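Local atomic coordinates of GDP-L-fucose synthase (Campylobacter jejuni subsp. jejuni serotype O:2, PDB entry 7M13), a protein that takes part in making GDP-D-glycero-L-gluco-heptose for the capsular polysaccharide of Campylobacter jejuni, as an NADP-dependent reductase of the nucleotide-sugar epimerase/dehydratase family. Residues B[185-196]-B[290-300]. Numbering follows the deposited sequence.
Sequences LPALLRKFHLAK and VALMVKNIVGF
L189 and V294 lie near the crossing of two helices that run in broadly the same direction, their axes 9.3 Å apart at closest and inclined at -46°. The packing is knobs-into-holes from both sides. F192 is pushed among A291, V294, K295 and V298; its chi1 of -86° sets CG anti to the carbonyl carbon and carries the ring to the other helix. The K295 backbone lies over one face of that ring, N 4.2 Å above its plane, and K295 CB is 3.6 Å from F192 CE1, while V294 CG1 reaches F192 CD2 at 3.6 Å. V294 in turn enters the hole formed by L185, L188, L189 and F192, and V298 lodges one turn on, its CG2 3.6 Å from L189 CD1. Toward the start of the pair, L188 CD2 meets V290 CG1 at 3.6 Å. G299 takes positive phi and F300 turns toward helix 184-199, both their N atoms bonded to K295 O; A195 CB sits over the F300 ring, 3.8 Å from its centroid, a CH-pi contact. K196 bends at chi3 (75°), letting NZ donate a hydrogen bond to V298 O (2.8 Å) in the carbonyl plane; NZ also hydrogen-bonds Y343 OH. This buried apolar seam lies beside the Rossmann-type core, probably in the substrate-binding part, as in extended SDR enzymes; the lysine satisfies a C-terminal carbonyl of helix 287-298, where its charge probably suits the helix dipole.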
loop_
_atom_site.group_PDB
_atom_site.type_symbol
_atom_site.label_atom_id
_atom_site.label_comp_id
_atom_site.label_asym_id
_atom_site.label_seq_id
_atom_site.Cartn_x
_atom_site.Cartn_y
_atom_site.Cartn_z
ATOM N N LEU B 185 2.599 -27.241 -7.480
ATOM C CA LEU B 185 2.138 -28.344 -8.363
ATOM C C LEU B 185 3.229 -28.663 -9.380
ATOM O O LEU B 185 3.599 -29.823 -9.523
ATOM C CB LEU B 185 0.786 -28.000 -8.992
ATOM C CG LEU B 185 0.001 -29.159 -9.600
ATOM C CD1 LEU B 185 0.224 -30.463 -8.844
ATOM C CD2 LEU B 185 -1.481 -28.851 -9.676
ATOM N N PRO B 186 3.844 -27.692 -10.093
ATOM C CA PRO B 186 4.926 -28.028 -11.018
ATOM C C PRO B 186 6.071 -28.799 -10.352
ATOM O O PRO B 186 6.552 -29.731 -10.978
ATOM C CB PRO B 186 5.392 -26.661 -11.553
ATOM C CG PRO B 186 4.118 -25.827 -11.481
ATOM C CD PRO B 186 3.472 -26.265 -10.181
ATOM N N ALA B 187 6.442 -28.435 -9.124
ATOM C CA ALA B 187 7.548 -29.076 -8.368
ATOM C C ALA B 187 7.135 -30.486 -7.948
ATOM O O ALA B 187 7.976 -31.396 -8.046
ATOM C CB ALA B 187 7.923 -28.275 -7.151
ATOM N N LEU B 188 5.893 -30.657 -7.488
ATOM C CA LEU B 188 5.356 -31.989 -7.124
ATOM C C LEU B 188 5.443 -32.906 -8.351
ATOM O O LEU B 188 5.942 -34.040 -8.208
ATOM C CB LEU B 188 3.916 -31.825 -6.623
ATOM C CG LEU B 188 3.315 -33.050 -5.935
ATOM C CD1 LEU B 188 4.201 -33.542 -4.803
ATOM C CD2 LEU B 188 1.930 -32.715 -5.412
ATOM N N LEU B 189 4.984 -32.449 -9.518
ATOM C CA LEU B 189 5.041 -33.250 -10.766
ATOM C C LEU B 189 6.502 -33.655 -10.978
ATOM O O LEU B 189 6.747 -34.856 -11.252
ATOM C CB LEU B 189 4.506 -32.445 -11.951
ATOM C CG LEU B 189 4.489 -33.191 -13.281
ATOM C CD1 LEU B 189 3.641 -34.452 -13.187
ATOM C CD2 LEU B 189 3.982 -32.295 -14.398
ATOM N N ARG B 190 7.439 -32.714 -10.806
ATOM C CA ARG B 190 8.874 -32.986 -11.083
ATOM C C ARG B 190 9.420 -33.970 -10.050
ATOM O O ARG B 190 10.230 -34.825 -10.445
ATOM C CB ARG B 190 9.733 -31.722 -11.097
ATOM C CG ARG B 190 11.112 -31.965 -11.701
ATOM C CD ARG B 190 11.857 -30.692 -12.043
ATOM N NE ARG B 190 13.233 -30.951 -12.446
ATOM C CZ ARG B 190 14.145 -30.009 -12.657
ATOM N NH1 ARG B 190 15.370 -30.346 -13.021
ATOM N NH2 ARG B 190 13.830 -28.733 -12.516
ATOM N N LYS B 191 9.002 -33.860 -8.791
ATOM C CA LYS B 191 9.471 -34.763 -7.703
ATOM C C LYS B 191 9.102 -36.210 -8.042
ATOM O O LYS B 191 9.967 -37.105 -7.897
ATOM C CB LYS B 191 8.854 -34.375 -6.355
ATOM C CG LYS B 191 9.519 -33.204 -5.639
ATOM C CD LYS B 191 9.066 -33.034 -4.190
ATOM C CE LYS B 191 9.226 -34.289 -3.353
ATOM N NZ LYS B 191 9.128 -34.020 -1.896
ATOM N N PHE B 192 7.865 -36.463 -8.471
ATOM C CA PHE B 192 7.414 -37.838 -8.802
ATOM C C PHE B 192 8.101 -38.321 -10.083
ATOM O O PHE B 192 8.389 -39.514 -10.158
ATOM C CB PHE B 192 5.891 -37.922 -8.892
ATOM C CG PHE B 192 5.258 -38.153 -7.549
ATOM C CD1 PHE B 192 5.156 -39.430 -7.027
ATOM C CD2 PHE B 192 4.816 -37.084 -6.782
ATOM C CE1 PHE B 192 4.595 -39.642 -5.777
ATOM C CE2 PHE B 192 4.242 -37.301 -5.539
ATOM C CZ PHE B 192 4.149 -38.575 -5.030
ATOM N N HIS B 193 8.337 -37.442 -11.062
ATOM C CA HIS B 193 9.010 -37.814 -12.335
ATOM C C HIS B 193 10.423 -38.327 -12.026
ATOM O O HIS B 193 10.784 -39.418 -12.519
ATOM C CB HIS B 193 9.009 -36.643 -13.321
ATOM C CG HIS B 193 9.707 -36.956 -14.596
ATOM N ND1 HIS B 193 9.144 -37.770 -15.560
ATOM C CD2 HIS B 193 10.920 -36.588 -15.060
ATOM C CE1 HIS B 193 9.978 -37.876 -16.576
ATOM N NE2 HIS B 193 11.074 -37.159 -16.292
ATOM N N LEU B 194 11.187 -37.593 -11.220
ATOM C CA LEU B 194 12.575 -37.971 -10.847
ATOM C C LEU B 194 12.558 -39.241 -9.987
ATOM O O LEU B 194 13.469 -40.067 -10.161
ATOM C CB LEU B 194 13.256 -36.823 -10.104
ATOM C CG LEU B 194 13.447 -35.539 -10.907
ATOM C CD1 LEU B 194 14.308 -34.564 -10.129
ATOM C CD2 LEU B 194 14.050 -35.827 -12.272
ATOM N N ALA B 195 11.567 -39.404 -9.103
ATOM C CA ALA B 195 11.366 -40.639 -8.312
ATOM C C ALA B 195 11.222 -41.823 -9.271
ATOM O O ALA B 195 11.804 -42.894 -8.993
ATOM C CB ALA B 195 10.154 -40.519 -7.418
ATOM N N LYS B 196 10.448 -41.644 -10.343
ATOM C CA LYS B 196 10.220 -42.682 -11.381
ATOM C C LYS B 196 11.543 -42.956 -12.097
ATOM O O LYS B 196 11.900 -44.146 -12.247
ATOM C CB LYS B 196 9.136 -42.259 -12.373
ATOM C CG LYS B 196 8.768 -43.326 -13.396
ATOM C CD LYS B 196 7.579 -42.980 -14.261
ATOM C CE LYS B 196 7.908 -41.945 -15.317
ATOM N NZ LYS B 196 6.802 -41.796 -16.291
ATOM N N VAL B 290 -3.584 -34.494 -3.942
ATOM C CA VAL B 290 -2.819 -33.968 -5.104
ATOM C C VAL B 290 -1.631 -34.892 -5.380
ATOM O O VAL B 290 -1.426 -35.228 -6.557
ATOM C CB VAL B 290 -2.349 -32.523 -4.862
ATOM C CG1 VAL B 290 -1.507 -32.017 -6.028
ATOM C CG2 VAL B 290 -3.534 -31.619 -4.624
ATOM N N ALA B 291 -0.888 -35.271 -4.346
ATOM C CA ALA B 291 0.288 -36.162 -4.505
ATOM C C ALA B 291 -0.156 -37.491 -5.124
ATOM O O ALA B 291 0.513 -37.935 -6.057
ATOM C CB ALA B 291 1.019 -36.337 -3.210
ATOM N N LEU B 292 -1.278 -38.077 -4.691
ATOM C CA LEU B 292 -1.744 -39.353 -5.295
ATOM C C LEU B 292 -2.102 -39.115 -6.757
ATOM O O LEU B 292 -1.806 -39.976 -7.591
ATOM C CB LEU B 292 -2.941 -39.908 -4.518
ATOM C CG LEU B 292 -2.649 -40.383 -3.101
ATOM C CD1 LEU B 292 -3.944 -40.792 -2.406
ATOM C CD2 LEU B 292 -1.639 -41.522 -3.111
ATOM N N MET B 293 -2.743 -37.991 -7.078
ATOM C CA MET B 293 -3.075 -37.677 -8.481
ATOM C C MET B 293 -1.770 -37.678 -9.266
ATOM O O MET B 293 -1.730 -38.214 -10.377
ATOM C CB MET B 293 -3.692 -36.288 -8.643
ATOM C CG MET B 293 -5.145 -36.212 -8.393
ATOM S SD MET B 293 -5.663 -34.490 -8.750
ATOM C CE MET B 293 -7.295 -34.559 -8.020
ATOM N N VAL B 294 -0.770 -36.987 -8.739
ATOM C CA VAL B 294 0.497 -36.803 -9.493
ATOM C C VAL B 294 1.145 -38.178 -9.665
ATOM O O VAL B 294 1.563 -38.482 -10.798
ATOM C CB VAL B 294 1.441 -35.813 -8.800
ATOM C CG1 VAL B 294 2.809 -35.843 -9.457
ATOM C CG2 VAL B 294 0.851 -34.407 -8.816
ATOM N N LYS B 295 1.178 -38.966 -8.590
ATOM C CA LYS B 295 1.780 -40.333 -8.567
ATOM C C LYS B 295 1.169 -41.185 -9.684
ATOM O O LYS B 295 1.932 -41.847 -10.438
ATOM C CB LYS B 295 1.571 -40.998 -7.204
ATOM C CG LYS B 295 2.191 -42.388 -7.095
ATOM C CD LYS B 295 1.809 -43.180 -5.860
ATOM C CE LYS B 295 2.168 -44.648 -6.000
ATOM N NZ LYS B 295 1.901 -45.404 -4.750
ATOM N N ASN B 296 -0.156 -41.147 -9.814
ATOM C CA ASN B 296 -0.912 -42.002 -10.764
ATOM C C ASN B 296 -0.658 -41.519 -12.193
ATOM O O ASN B 296 -0.544 -42.375 -13.096
ATOM C CB ASN B 296 -2.382 -42.081 -10.344
ATOM C CG ASN B 296 -2.530 -42.786 -9.008
ATOM O OD1 ASN B 296 -3.494 -42.561 -8.276
ATOM N ND2 ASN B 296 -1.564 -43.630 -8.664
ATOM N N ILE B 297 -0.542 -40.202 -12.403
ATOM C CA ILE B 297 -0.300 -39.619 -13.754
ATOM C C ILE B 297 1.142 -39.916 -14.183
ATOM O O ILE B 297 1.347 -40.260 -15.362
ATOM C CB ILE B 297 -0.632 -38.113 -13.776
ATOM C CG1 ILE B 297 -2.132 -37.916 -13.558
ATOM C CG2 ILE B 297 -0.151 -37.463 -15.068
ATOM C CD1 ILE B 297 -2.560 -36.479 -13.321
ATOM N N VAL B 298 2.089 -39.816 -13.253
ATOM C CA VAL B 298 3.536 -40.059 -13.532
ATOM C C VAL B 298 3.765 -41.563 -13.710
ATOM O O VAL B 298 4.658 -41.938 -14.488
ATOM C CB VAL B 298 4.413 -39.455 -12.424
ATOM C CG1 VAL B 298 5.842 -39.983 -12.469
ATOM C CG2 VAL B 298 4.393 -37.932 -12.500
ATOM N N GLY B 299 2.979 -42.388 -13.024
ATOM C CA GLY B 299 3.136 -43.856 -13.042
ATOM C C GLY B 299 4.277 -44.304 -12.146
ATOM O O GLY B 299 4.880 -45.329 -12.442
ATOM N N PHE B 300 4.566 -43.579 -11.064
ATOM C CA PHE B 300 5.562 -43.991 -10.044
ATOM C C PHE B 300 4.996 -45.172 -9.248
ATOM O O PHE B 300 3.814 -45.108 -8.837
ATOM C CB PHE B 300 5.922 -42.816 -9.139
ATOM C CG PHE B 300 6.858 -43.137 -8.007
ATOM C CD1 PHE B 300 8.126 -43.640 -8.246
ATOM C CD2 PHE B 300 6.474 -42.922 -6.696
ATOM C CE1 PHE B 300 8.991 -43.898 -7.195
ATOM C CE2 PHE B 300 7.343 -43.176 -5.645
ATOM C CZ PHE B 300 8.599 -43.679 -5.897
#